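Long-range contacts in chain length determinant protein (Shigella flexneri, PDB 4ZM5), which regulates the length of the lipopolysaccharide O-antigen chains of the bacterium, probably as an oligomer whose subunits stand side by side in the periplasm: residues K5-T13 and P233-S241; G22-I30 and D213-I224. The protein carries 1 engineered substitution. One frame throughout, in Å; residues are numbered along the deposited sequence.

Interaction 1 of 2, residues K5-T13 and P233-S241; sequences KWTSTAIIT and PTLPIRRDS
Thr9 and Thr234 pair at the tight end of this contact. Thr234 N donates to Thr9 O at 2.8 Å. In return Thr9 N gives a nearly straight bond, 167° at the hydrogen, to Thr234 OG1 at 3.1 Å. That hydroxyl sits between the backbone N and the carbonyl carbon (chi1 61°), which lets it accept from the neighbouring backbone N-H. Ser8 OG meets Thr234 O in the carbonyl plane, on a lone pair, at 2.7 Å. Ala10 CB packs against the ring of Pro233. Ser8 also touches Ala94 and Leu98 of helix 91-159, which covers this part.

The other end is more exposed and carries the charged side chains. Trp6 rests one edge near Pro236, while Arg239 CG lies over its five-membered ring in a CH-pi contact, 3.8 Å from the centroid. The Arg239 guanidinium is turned 55° from the indole, and its NH1 lies 3.3 Å from Lys5 CD. Asp240 N bonds to Lys5 O. A water joins Thr7 N, Arg238 O and Asp240 OD2.

The segment 233-241 thus runs beside strand 6-13, beyond strand 228-229, and brings the two ends of the modelled chain together. The Asp240 carboxylate is held by Thr7 OG1 and the water, while the like charges of Lys5 and Arg239 lie close together at the surface.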
ATOM      1  N   LYS B   5     -44.319  12.206  12.207  1.00 50.12           N
ATOM      2  CA  LYS B   5     -44.952  13.327  11.512  1.00 50.97           C
ATOM      3  C   LYS B   5     -44.261  13.679  10.150  1.00 53.16           C
ATOM      4  O   LYS B   5     -44.779  13.234   9.129  1.00 51.38           O
ATOM      5  CB  LYS B   5     -45.060  14.558  12.426  1.00 56.71           C
ATOM      6  CG  LYS B   5     -46.434  14.658  13.053  1.00 68.82           C
ATOM      7  CD  LYS B   5     -46.467  15.538  14.262  1.00 80.50           C
ATOM      8  CE  LYS B   5     -47.835  15.455  14.876  1.00 92.84           C
ATOM      9  NZ  LYS B   5     -47.890  16.139  16.192  1.00108.61           N
ATOM     10  N   TRP B   6     -43.139  14.464  10.101  1.00 49.56           N
ATOM     11  CA  TRP B   6     -42.516  14.831   8.797  1.00 46.82           C
ATOM     12  C   TRP B   6     -41.156  14.156   8.622  1.00 49.47           C
ATOM     13  O   TRP B   6     -40.306  14.261   9.504  1.00 50.68           O
ATOM     14  CB  TRP B   6     -42.356  16.360   8.640  1.00 46.72           C
ATOM     15  CG  TRP B   6     -43.622  17.146   8.801  1.00 49.77           C
ATOM     16  CD1 TRP B   6     -44.295  17.388   9.963  1.00 55.09           C
ATOM     17  CD2 TRP B   6     -44.338  17.838   7.771  1.00 49.74           C
ATOM     18  NE1 TRP B   6     -45.389  18.182   9.721  1.00 56.37           N
ATOM     19  CE2 TRP B   6     -45.436  18.484   8.386  1.00 56.50           C
ATOM     20  CE3 TRP B   6     -44.163  17.974   6.386  1.00 48.75           C
ATOM     21  CZ2 TRP B   6     -46.366  19.243   7.659  1.00 56.87           C
ATOM     22  CZ3 TRP B   6     -45.046  18.775   5.678  1.00 51.43           C
ATOM     23  CH2 TRP B   6     -46.157  19.367   6.305  1.00 54.88           C
ATOM     24  N   THR B   7     -40.943  13.471   7.480  1.00 43.75           N
ATOM     25  CA  THR B   7     -39.687  12.772   7.209  1.00 40.96           C
ATOM     26  C   THR B   7     -38.834  13.511   6.160  1.00 44.29           C
ATOM     27  O   THR B   7     -39.276  13.770   5.040  1.00 45.16           O
ATOM     28  CB  THR B   7     -39.936  11.295   6.797  1.00 38.17           C
ATOM     29  OG1 THR B   7     -40.674  10.650   7.819  1.00 40.30           O
ATOM     30  CG2 THR B   7     -38.645  10.491   6.617  1.00 28.57           C
ATOM     31  N   SER B   8     -37.598  13.823   6.544  1.00 39.31           N
ATOM     32  CA  SER B   8     -36.592  14.384   5.654  1.00 38.08           C
ATOM     33  C   SER B   8     -35.627  13.281   5.281  1.00 39.51           C
ATOM     34  O   SER B   8     -35.204  12.506   6.143  1.00 36.39           O
ATOM     35  CB  SER B   8     -35.842  15.533   6.294  1.00 41.66           C
ATOM     36  OG  SER B   8     -34.897  16.064   5.376  1.00 46.50           O
ATOM     37  N   THR B   9     -35.315  13.183   3.991  1.00 36.35           N
ATOM     38  CA  THR B   9     -34.465  12.122   3.470  1.00 34.33           C
ATOM     39  C   THR B   9     -33.295  12.699   2.691  1.00 37.84           C
ATOM     40  O   THR B   9     -33.433  13.709   1.990  1.00 38.59           O
ATOM     41  CB  THR B   9     -35.317  11.176   2.584  1.00 34.49           C
ATOM     42  OG1 THR B   9     -36.394  10.680   3.352  1.00 35.04           O
ATOM     43  CG2 THR B   9     -34.552   9.984   2.083  1.00 30.44           C
ATOM     44  N   ALA B  10     -32.159  12.008   2.791  1.00 32.87           N
ATOM     45  CA  ALA B  10     -30.933  12.276   2.044  1.00 32.27           C
ATOM     46  C   ALA B  10     -30.355  10.947   1.565  1.00 35.71           C
ATOM     47  O   ALA B  10     -30.572   9.914   2.211  1.00 36.75           O
ATOM     48  CB  ALA B  10     -29.926  13.033   2.899  1.00 33.09           C
ATOM     49  N   ILE B  11     -29.686  10.950   0.404  1.00 29.51           N
ATOM     50  CA  ILE B  11     -29.040   9.742  -0.121  1.00 27.08           C
ATOM     51  C   ILE B  11     -27.579  10.067  -0.302  1.00 29.41           C
ATOM     52  O   ILE B  11     -27.221  11.022  -0.986  1.00 28.69           O
ATOM     53  CB  ILE B  11     -29.692   9.135  -1.391  1.00 28.62           C
ATOM     54  CG1 ILE B  11     -31.169   8.781  -1.118  1.00 28.20           C
ATOM     55  CG2 ILE B  11     -28.913   7.899  -1.835  1.00 28.54           C
ATOM     56  CD1 ILE B  11     -32.023   8.513  -2.316  1.00 27.97           C
ATOM     57  N   ILE B  12     -26.752   9.258   0.318  1.00 27.85           N
ATOM     58  CA  ILE B  12     -25.317   9.447   0.347  1.00 30.66           C
ATOM     59  C   ILE B  12     -24.601   8.193  -0.185  1.00 36.21           C
ATOM     60  O   ILE B  12     -25.088   7.073   0.007  1.00 35.52           O
ATOM     61  CB  ILE B  12     -25.008   9.810   1.826  1.00 35.44           C
ATOM     62  CG1 ILE B  12     -24.925  11.332   1.990  1.00 37.89           C
ATOM     63  CG2 ILE B  12     -23.855   9.041   2.492  1.00 36.94           C
ATOM     64  CD1 ILE B  12     -25.143  11.867   3.450  1.00 56.31           C
ATOM     65  N   THR B  13     -23.492   8.392  -0.939  1.00 33.53           N
ATOM     66  CA  THR B  13     -22.705   7.259  -1.448  1.00 32.46           C
ATOM     67  C   THR B  13     -21.206   7.574  -1.250  1.00 34.45           C
ATOM     68  O   THR B  13     -20.854   8.609  -0.672  1.00 32.02           O
ATOM     69  CB  THR B  13     -23.090   6.839  -2.888  1.00 27.38           C
ATOM     70  OG1 THR B  13     -22.543   5.546  -3.139  1.00 25.52           O
ATOM     71  CG2 THR B  13     -22.619   7.810  -3.956  1.00 23.79           C
ATOM     72  N   PRO B 233     -30.625  16.604   1.981  1.00 38.11           N
ATOM     73  CA  PRO B 233     -31.880  16.439   2.756  1.00 39.01           C
ATOM     74  C   PRO B 233     -33.076  17.156   2.123  1.00 45.28           C
ATOM     75  O   PRO B 233     -32.995  18.340   1.766  1.00 45.94           O
ATOM     76  CB  PRO B 233     -31.548  17.019   4.136  1.00 40.89           C
ATOM     77  CG  PRO B 233     -30.092  16.875   4.250  1.00 43.43           C
ATOM     78  CD  PRO B 233     -29.530  17.073   2.859  1.00 37.99           C
ATOM     79  N   THR B 234     -34.160  16.393   1.908  1.00 41.66           N
ATOM     80  CA  THR B 234     -35.381  16.907   1.296  1.00 41.69           C
ATOM     81  C   THR B 234     -36.193  17.747   2.256  1.00 46.49           C
ATOM     82  O   THR B 234     -36.090  17.591   3.472  1.00 46.95           O
ATOM     83  CB  THR B 234     -36.288  15.780   0.779  1.00 46.36           C
ATOM     84  OG1 THR B 234     -36.699  14.936   1.856  1.00 47.14           O
ATOM     85  CG2 THR B 234     -35.681  14.995  -0.360  1.00 44.43           C
ATOM     86  N   LEU B 235     -37.027  18.620   1.686  1.00 42.11           N
ATOM     87  CA  LEU B 235     -38.015  19.398   2.391  1.00 43.32           C
ATOM     88  C   LEU B 235     -39.352  18.681   2.129  1.00 46.26           C
ATOM     89  O   LEU B 235     -39.843  18.751   0.992  1.00 42.88           O
ATOM     90  CB  LEU B 235     -38.015  20.868   1.903  1.00 43.87           C
ATOM     91  CG  LEU B 235     -38.956  21.832   2.627  1.00 49.18           C
ATOM     92  CD1 LEU B 235     -38.463  22.136   4.022  1.00 50.31           C
ATOM     93  CD2 LEU B 235     -39.086  23.109   1.858  1.00 50.72           C
ATOM     94  N   PRO B 236     -39.883  17.875   3.097  1.00 43.65           N
ATOM     95  CA  PRO B 236     -41.134  17.145   2.823  1.00 44.34           C
ATOM     96  C   PRO B 236     -42.298  18.108   2.537  1.00 51.46           C
ATOM     97  O   PRO B 236     -42.492  19.092   3.259  1.00 53.07           O
ATOM     98  CB  PRO B 236     -41.355  16.303   4.088  1.00 46.90           C
ATOM     99  CG  PRO B 236     -40.527  16.933   5.137  1.00 50.58           C
ATOM    100  CD  PRO B 236     -39.376  17.594   4.456  1.00 44.91           C
ATOM    101  N   ILE B 237     -43.031  17.857   1.442  1.00 48.00           N
ATOM    102  CA  ILE B 237     -44.131  18.688   0.978  1.00 48.73           C
ATOM    103  C   ILE B 237     -45.384  18.407   1.830  1.00 55.23           C
ATOM    104  O   ILE B 237     -46.232  19.288   1.970  1.00 57.40           O
ATOM    105  CB  ILE B 237     -44.342  18.458  -0.553  1.00 51.12           C
ATOM    106  CG1 ILE B 237     -45.011  19.662  -1.237  1.00 52.61           C
ATOM    107  CG2 ILE B 237     -45.033  17.120  -0.890  1.00 51.96           C
ATOM    108  CD1 ILE B 237     -44.802  19.743  -2.778  1.00 60.03           C
ATOM    109  N   ARG B 238     -45.471  17.204   2.435  1.00 51.31           N
ATOM    110  CA  ARG B 238     -46.595  16.781   3.263  1.00 52.36           C
ATOM    111  C   ARG B 238     -46.120  15.810   4.367  1.00 57.79           C
ATOM    112  O   ARG B 238     -45.027  15.238   4.268  1.00 55.37           O
ATOM    113  CB  ARG B 238     -47.722  16.171   2.403  1.00 49.48           C
ATOM    114  CG  ARG B 238     -47.426  14.805   1.837  1.00 56.24           C
ATOM    115  CD  ARG B 238     -48.499  14.320   0.870  1.00 63.82           C
ATOM    116  NE  ARG B 238     -48.576  15.075  -0.389  1.00 75.35           N
ATOM    117  CZ  ARG B 238     -47.734  14.951  -1.417  1.00 87.51           C
ATOM    118  NH1 ARG B 238     -46.673  14.149  -1.329  1.00 67.17           N
ATOM    119  NH2 ARG B 238     -47.908  15.678  -2.514  1.00 72.93           N
ATOM    120  N   ARG B 239     -46.928  15.694   5.451  1.00 58.01           N
ATOM    121  CA  ARG B 239     -46.722  14.834   6.629  1.00 59.11           C
ATOM    122  C   ARG B 239     -46.688  13.336   6.238  1.00 62.75           C
ATOM    123  O   ARG B 239     -46.972  12.998   5.085  1.00 62.39           O
ATOM    124  CB  ARG B 239     -47.871  15.088   7.633  1.00 64.20           C
ATOM    125  CG  ARG B 239     -47.412  15.297   9.075  1.00 76.45           C
ATOM    126  CD  ARG B 239     -48.571  15.413  10.059  1.00 89.38           C
ATOM    127  NE  ARG B 239     -49.149  16.763  10.113  1.00 97.45           N
ATOM    128  CZ  ARG B 239     -48.822  17.700  11.003  1.00105.44           C
ATOM    129  NH1 ARG B 239     -47.905  17.456  11.930  1.00 89.47           N
ATOM    130  NH2 ARG B 239     -49.405  18.891  10.966  1.00 86.23           N
ATOM    131  N   ASP B 240     -46.351  12.437   7.193  1.00 58.79           N
ATOM    132  CA  ASP B 240     -46.341  10.986   6.951  1.00 57.61           C
ATOM    133  C   ASP B 240     -47.668  10.351   7.392  1.00 64.42           C
ATOM    134  O   ASP B 240     -48.168  10.684   8.477  1.00 65.87           O
ATOM    135  CB  ASP B 240     -45.177  10.278   7.676  1.00 57.80           C
ATOM    136  CG  ASP B 240     -43.789  10.865   7.515  1.00 59.90           C
ATOM    137  OD1 ASP B 240     -43.079  10.961   8.523  1.00 58.39           O
ATOM    138  OD2 ASP B 240     -43.404  11.196   6.372  1.00 64.15           O
ATOM    139  N   SER B 241     -48.214   9.416   6.554  1.00 61.02           N
ATOM    140  CA  SER B 241     -49.467   8.656   6.751  1.00 91.82           C
ATOM    141  C   SER B 241     -50.647   9.563   7.190  1.00117.41           C
ATOM    142  O   SER B 241     -51.791   9.118   7.338  1.00 75.37           O
ATOM    143  CB  SER B 241     -49.256   7.529   7.761  1.00 96.05           C
ATOM    144  OG  SER B 241     -50.394   6.685   7.844  1.00107.83           O
TER
HETATM  145  O   HOH W   1     -42.887  13.622   5.256  1.00 42.47           O

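Interaction 2 of 2, residues G22-I30 and D213-I224; sequences GYNNAMNVI and DIEKLKFDDLDI
Leu217 and Leu222 meet Ala26 on one face of helix 17-31. The contact is an apolar interface between that helix and the end of helix 202-215 with the loop that follows, in the elongated, helix-rich fold of this polysaccharide chain-length regulator. The segment 213-224 passes along helix 17-31 in the opposite chain direction. No hydrogen bond joins the two segments.

Polar and charged groups lie at the margin. Lys216 NZ makes a weak salt bridge to Asp213 OD1 at 3.4 Å. Asp213 OD2 forms a salt bridge with Arg133 of the second subunit. Asn25 OD1 accepts from Lys126 of that subunit, so this region also borders the subunit interface.

The apolar contacts fall into four groups. In the first, Leu217 puts its two methyls to different uses. CD2 lies 3.8 Å from Ala26 CA, and CD1 lies 3.7 Å from Ile30 CG1. Its CG is anti to the carbonyl carbon (chi1 -62°), and the branch reaches the helix between Ala26, Val29 and Ile30. In the second, Ile214 sends CD1 to Ile30 CA at 3.7 Å, and its CG1 lies alongside Val29 CG1. Val29 CG1 is anti to its own N (chi1 168°), which carries it to the backbone of Asp213. In the third, Leu222 covers Gly22, where the two backbones come close, with CA atoms 4.9 Å apart. Its CD2 touches Ala26 CB, and its CD1 lies at the edge of the Tyr23 ring. In the fourth, at the far end, Ile224 CG2 sits 3.6 Å from Tyr23 CB.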
ATOM      1  N   GLY B  22      -6.468  13.464  -3.354  1.00 51.22           N
ATOM      2  CA  GLY B  22      -5.542  13.921  -2.318  1.00 51.43           C
ATOM      3  C   GLY B  22      -5.208  12.876  -1.268  1.00 54.32           C
ATOM      4  O   GLY B  22      -4.034  12.664  -0.963  1.00 54.54           O
ATOM      5  N   TYR B  23      -6.243  12.219  -0.699  1.00 49.46           N
ATOM      6  CA  TYR B  23      -6.070  11.154   0.293  1.00 48.07           C
ATOM      7  C   TYR B  23      -5.382   9.954  -0.359  1.00 50.23           C
ATOM      8  O   TYR B  23      -4.498   9.358   0.245  1.00 47.63           O
ATOM      9  CB  TYR B  23      -7.431  10.724   0.913  1.00 47.71           C
ATOM     10  CG  TYR B  23      -7.301   9.991   2.235  1.00 49.04           C
ATOM     11  CD1 TYR B  23      -6.947  10.670   3.400  1.00 51.41           C
ATOM     12  CD2 TYR B  23      -7.523   8.618   2.320  1.00 49.00           C
ATOM     13  CE1 TYR B  23      -6.785  10.002   4.611  1.00 52.08           C
ATOM     14  CE2 TYR B  23      -7.392   7.937   3.539  1.00 49.21           C
ATOM     15  CZ  TYR B  23      -7.025   8.639   4.685  1.00 58.25           C
ATOM     16  OH  TYR B  23      -6.854   8.015   5.906  1.00 57.97           O
ATOM     17  N   ASN B  24      -5.773   9.624  -1.614  1.00 47.18           N
ATOM     18  CA  ASN B  24      -5.173   8.516  -2.353  1.00 46.43           C
ATOM     19  C   ASN B  24      -3.719   8.822  -2.657  1.00 49.90           C
ATOM     20  O   ASN B  24      -2.883   7.919  -2.564  1.00 50.09           O
ATOM     21  CB  ASN B  24      -5.949   8.186  -3.632  1.00 44.25           C
ATOM     22  CG  ASN B  24      -5.308   7.099  -4.458  1.00 67.23           C
ATOM     23  OD1 ASN B  24      -5.315   5.920  -4.120  1.00 65.99           O
ATOM     24  ND2 ASN B  24      -4.626   7.495  -5.498  1.00 60.53           N
ATOM     25  N   ASN B  25      -3.404  10.075  -3.001  1.00 46.87           N
ATOM     26  CA  ASN B  25      -2.012  10.448  -3.271  1.00 48.97           C
ATOM     27  C   ASN B  25      -1.179  10.330  -1.988  1.00 51.61           C
ATOM     28  O   ASN B  25      -0.081   9.782  -2.036  1.00 51.94           O
ATOM     29  CB  ASN B  25      -1.890  11.848  -3.883  1.00 49.27           C
ATOM     30  CG  ASN B  25      -0.464  12.264  -4.071  1.00 75.67           C
ATOM     31  OD1 ASN B  25       0.312  11.600  -4.764  1.00 73.42           O
ATOM     32  ND2 ASN B  25      -0.061  13.306  -3.359  1.00 71.66           N
ATOM     33  N   ALA B  26      -1.722  10.801  -0.848  1.00 46.17           N
ATOM     34  CA  ALA B  26      -1.058  10.708   0.445  1.00 45.30           C
ATOM     35  C   ALA B  26      -0.788   9.251   0.792  1.00 48.73           C
ATOM     36  O   ALA B  26       0.337   8.934   1.160  1.00 49.18           O
ATOM     37  CB  ALA B  26      -1.910  11.359   1.517  1.00 44.62           C
ATOM     38  N   MET B  27      -1.791   8.357   0.581  1.00 44.83           N
ATOM     39  CA  MET B  27      -1.722   6.903   0.836  1.00 45.01           C
ATOM     40  C   MET B  27      -0.663   6.226  -0.043  1.00 50.06           C
ATOM     41  O   MET B  27       0.106   5.402   0.457  1.00 49.99           O
ATOM     42  CB  MET B  27      -3.094   6.228   0.632  1.00 46.43           C
ATOM     43  CG  MET B  27      -4.113   6.513   1.733  1.00 49.10           C
ATOM     44  SD  MET B  27      -3.657   5.943   3.396  1.00 53.58           S
ATOM     45  CE  MET B  27      -3.301   7.521   4.196  1.00 50.22           C
ATOM     46  N   ASN B  28      -0.617   6.596  -1.342  1.00 47.39           N
ATOM     47  CA  ASN B  28       0.375   6.124  -2.315  1.00 48.68           C
ATOM     48  C   ASN B  28       1.779   6.509  -1.847  1.00 51.61           C
ATOM     49  O   ASN B  28       2.669   5.658  -1.848  1.00 51.65           O
ATOM     50  CB  ASN B  28       0.101   6.714  -3.723  1.00 50.63           C
ATOM     51  CG  ASN B  28      -1.002   6.034  -4.515  1.00 74.66           C
ATOM     52  OD1 ASN B  28      -1.298   4.853  -4.329  1.00 69.88           O
ATOM     53  ND2 ASN B  28      -1.595   6.750  -5.466  1.00 66.25           N
ATOM     54  N   VAL B  29       1.959   7.780  -1.403  1.00 46.71           N
ATOM     55  CA  VAL B  29       3.233   8.329  -0.925  1.00 46.98           C
ATOM     56  C   VAL B  29       3.695   7.507   0.286  1.00 51.08           C
ATOM     57  O   VAL B  29       4.845   7.106   0.313  1.00 51.81           O
ATOM     58  CB  VAL B  29       3.153   9.870  -0.629  1.00 48.85           C
ATOM     59  CG1 VAL B  29       4.361  10.375   0.128  1.00 49.10           C
ATOM     60  CG2 VAL B  29       2.985  10.676  -1.904  1.00 49.17           C
ATOM     61  N   ILE B  30       2.792   7.196   1.230  1.00 46.93           N
ATOM     62  CA  ILE B  30       3.120   6.461   2.459  1.00 45.81           C
ATOM     63  C   ILE B  30       3.443   4.972   2.224  1.00 50.91           C
ATOM     64  O   ILE B  30       4.459   4.486   2.752  1.00 51.90           O
ATOM     65  CB  ILE B  30       1.997   6.610   3.535  1.00 46.07           C
ATOM     66  CG1 ILE B  30       1.799   8.091   3.936  1.00 45.34           C
ATOM     67  CG2 ILE B  30       2.321   5.779   4.779  1.00 46.46           C
ATOM     68  CD1 ILE B  30       0.421   8.435   4.460  1.00 49.22           C
ATOM     69  N   ASP B 213       9.313  12.764   0.764  1.00 51.88           N
ATOM     70  CA  ASP B 213       7.978  13.036   0.246  1.00 52.83           C
ATOM     71  C   ASP B 213       6.902  12.834   1.323  1.00 58.45           C
ATOM     72  O   ASP B 213       5.890  13.527   1.279  1.00 58.90           O
ATOM     73  CB  ASP B 213       7.688  12.153  -0.983  1.00 55.16           C
ATOM     74  CG  ASP B 213       8.606  12.358  -2.186  1.00 63.19           C
ATOM     75  OD1 ASP B 213       9.227  13.444  -2.287  1.00 62.26           O
ATOM     76  OD2 ASP B 213       8.665  11.453  -3.047  1.00 70.39           O
ATOM     77  N   ILE B 214       7.114  11.898   2.283  1.00 55.70           N
ATOM     78  CA  ILE B 214       6.178  11.641   3.392  1.00 56.32           C
ATOM     79  C   ILE B 214       6.178  12.848   4.325  1.00 61.38           C
ATOM     80  O   ILE B 214       5.114  13.261   4.805  1.00 62.12           O
ATOM     81  CB  ILE B 214       6.475  10.316   4.148  1.00 59.28           C
ATOM     82  CG1 ILE B 214       6.073   9.117   3.284  1.00 60.02           C
ATOM     83  CG2 ILE B 214       5.737  10.248   5.508  1.00 60.92           C
ATOM     84  CD1 ILE B 214       6.300   7.762   3.904  1.00 69.04           C
ATOM     85  N   GLU B 215       7.369  13.437   4.532  1.00 57.34           N
ATOM     86  CA  GLU B 215       7.572  14.606   5.378  1.00 58.03           C
ATOM     87  C   GLU B 215       6.861  15.840   4.818  1.00 62.26           C
ATOM     88  O   GLU B 215       6.556  16.753   5.579  1.00 63.56           O
ATOM     89  CB  GLU B 215       9.076  14.866   5.553  1.00 59.51           C
ATOM     90  CG  GLU B 215       9.601  14.345   6.885  1.00 75.98           C
ATOM     91  CD  GLU B 215      10.919  13.583   6.870  1.00108.53           C
ATOM     92  OE1 GLU B 215      11.920  14.137   6.359  1.00109.07           O
ATOM     93  OE2 GLU B 215      10.949  12.428   7.363  1.00104.69           O
ATOM     94  N   LYS B 216       6.570  15.850   3.500  1.00 57.38           N
ATOM     95  CA  LYS B 216       5.894  16.948   2.791  1.00 56.83           C
ATOM     96  C   LYS B 216       4.363  16.878   2.911  1.00 60.49           C
ATOM     97  O   LYS B 216       3.686  17.845   2.559  1.00 60.64           O
ATOM     98  CB  LYS B 216       6.287  16.942   1.303  1.00 59.09           C
ATOM     99  CG  LYS B 216       7.684  17.487   1.010  1.00 73.68           C
ATOM    100  CD  LYS B 216       8.330  16.801  -0.189  1.00 83.41           C
ATOM    101  CE  LYS B 216       8.329  17.603  -1.470  1.00 95.32           C
ATOM    102  NZ  LYS B 216       8.924  16.826  -2.594  1.00102.60           N
ATOM    103  N   LEU B 217       3.813  15.746   3.392  1.00 56.96           N
ATOM    104  CA  LEU B 217       2.370  15.550   3.515  1.00 57.19           C
ATOM    105  C   LEU B 217       1.776  16.353   4.668  1.00 66.66           C
ATOM    106  O   LEU B 217       2.309  16.324   5.777  1.00 68.40           O
ATOM    107  CB  LEU B 217       2.014  14.063   3.698  1.00 56.59           C
ATOM    108  CG  LEU B 217       2.363  13.083   2.583  1.00 58.95           C
ATOM    109  CD1 LEU B 217       2.197  11.663   3.068  1.00 58.93           C
ATOM    110  CD2 LEU B 217       1.537  13.324   1.309  1.00 57.68           C
ATOM    111  N   LYS B 218       0.664  17.058   4.397  1.00 65.79           N
ATOM    112  CA  LYS B 218      -0.092  17.859   5.367  1.00 67.38           C
ATOM    113  C   LYS B 218      -1.610  17.656   5.143  1.00 71.72           C
ATOM    114  O   LYS B 218      -2.070  17.699   3.999  1.00 70.34           O
ATOM    115  CB  LYS B 218       0.300  19.356   5.285  1.00 71.23           C
ATOM    116  CG  LYS B 218      -0.428  20.284   6.280  1.00 93.20           C
ATOM    117  CD  LYS B 218      -0.117  19.975   7.763  1.00104.35           C
ATOM    118  CE  LYS B 218      -1.368  19.640   8.546  1.00113.09           C
ATOM    119  NZ  LYS B 218      -1.065  19.065   9.879  1.00123.16           N
ATOM    120  N   PHE B 219      -2.368  17.418   6.239  1.00 70.09           N
ATOM    121  CA  PHE B 219      -3.825  17.180   6.223  1.00 71.10           C
ATOM    122  C   PHE B 219      -4.618  18.347   5.607  1.00 77.88           C
ATOM    123  O   PHE B 219      -5.570  18.101   4.867  1.00 77.60           O
ATOM    124  CB  PHE B 219      -4.343  16.882   7.643  1.00 73.75           C
ATOM    125  CG  PHE B 219      -5.818  16.565   7.720  1.00 76.07           C
ATOM    126  CD1 PHE B 219      -6.300  15.321   7.338  1.00 79.34           C
ATOM    127  CD2 PHE B 219      -6.728  17.516   8.161  1.00 78.40           C
ATOM    128  CE1 PHE B 219      -7.669  15.043   7.388  1.00 81.28           C
ATOM    129  CE2 PHE B 219      -8.093  17.227   8.227  1.00 81.73           C
ATOM    130  CZ  PHE B 219      -8.556  15.995   7.841  1.00 80.42           C
ATOM    131  N   ASP B 220      -4.222  19.600   5.910  1.00 77.35           N
ATOM    132  CA  ASP B 220      -4.867  20.817   5.406  1.00 78.88           C
ATOM    133  C   ASP B 220      -4.794  20.923   3.875  1.00 84.50           C
ATOM    134  O   ASP B 220      -5.710  21.484   3.268  1.00 85.39           O
ATOM    135  CB  ASP B 220      -4.235  22.065   6.039  1.00 81.70           C
ATOM    136  CG  ASP B 220      -4.406  22.151   7.543  1.00 95.59           C
ATOM    137  OD1 ASP B 220      -5.569  22.176   8.009  1.00 97.42           O
ATOM    138  OD2 ASP B 220      -3.375  22.228   8.255  1.00101.40           O
ATOM    139  N   ASP B 221      -3.715  20.381   3.260  1.00 81.15           N
ATOM    140  CA  ASP B 221      -3.503  20.374   1.810  1.00 81.51           C
ATOM    141  C   ASP B 221      -4.521  19.483   1.106  1.00 86.04           C
ATOM    142  O   ASP B 221      -5.012  19.841   0.034  1.00 86.95           O
ATOM    143  CB  ASP B 221      -2.073  19.917   1.456  1.00 83.00           C
ATOM    144  CG  ASP B 221      -0.996  20.992   1.539  1.00 97.16           C
ATOM    145  OD1 ASP B 221      -1.351  22.195   1.604  1.00 99.16           O
ATOM    146  OD2 ASP B 221       0.204  20.634   1.494  1.00103.05           O
ATOM    147  N   LEU B 222      -4.851  18.339   1.714  1.00 82.18           N
ATOM    148  CA  LEU B 222      -5.805  17.410   1.134  1.00 82.99           C
ATOM    149  C   LEU B 222      -7.252  17.737   1.534  1.00 88.44           C
ATOM    150  O   LEU B 222      -7.645  17.624   2.714  1.00 89.17           O
ATOM    151  CB  LEU B 222      -5.481  15.937   1.452  1.00 82.95           C
ATOM    152  CG  LEU B 222      -4.630  15.629   2.676  1.00 86.66           C
ATOM    153  CD1 LEU B 222      -5.364  14.728   3.655  1.00 88.11           C
ATOM    154  CD2 LEU B 222      -3.346  14.986   2.264  1.00 87.29           C
ATOM    155  N   ASP B 223      -8.034  18.139   0.507  1.00 84.61           N
ATOM    156  CA  ASP B 223      -9.466  18.391   0.596  1.00 85.27           C
ATOM    157  C   ASP B 223     -10.120  17.019   0.508  1.00 87.68           C
ATOM    158  O   ASP B 223     -10.285  16.468  -0.589  1.00 88.22           O
ATOM    159  CB  ASP B 223      -9.951  19.368  -0.511  1.00 88.34           C
ATOM    160  CG  ASP B 223     -11.461  19.574  -0.579  1.00105.04           C
ATOM    161  OD1 ASP B 223     -12.070  19.884   0.470  1.00106.14           O
ATOM    162  OD2 ASP B 223     -12.027  19.461  -1.688  1.00115.11           O
ATOM    163  N   ILE B 224     -10.383  16.417   1.672  1.00 82.40           N
ATOM    164  CA  ILE B 224     -10.929  15.066   1.697  1.00 82.80           C
ATOM    165  C   ILE B 224     -12.410  15.066   2.062  1.00 84.89           C
ATOM    166  O   ILE B 224     -12.876  15.804   2.931  1.00 83.17           O
ATOM    167  CB  ILE B 224     -10.095  14.078   2.551  1.00 85.71           C
ATOM    168  CG1 ILE B 224     -10.034  14.488   4.044  1.00 85.58           C
ATOM    169  CG2 ILE B 224      -8.689  13.923   1.930  1.00 85.35           C
ATOM    170  CD1 ILE B 224      -9.355  13.498   4.920  1.00 92.28           C
TER

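Interaction 1 and interaction 2 use consecutive elements at the start of the chain, strand 6-13 and helix 17-31. Their partners come from the last thirty or so residues. Their centres are about 37 Å apart, and their nearest atoms about 11 Å apart, so they do not touch. The centre of interaction 2 lies about 8 Å from that of the chain, the centre of interaction 1 about 39 Å, where the ends of the modelled chain meet. Helix 91-159 borders both. The chemistry differs: backbone and hydroxyl bonds dominate at 5-13 with 233-241, and apolar side chains at 22-30 with 213-224. Both reach the second subunit, for example through Arg238 and Asp213.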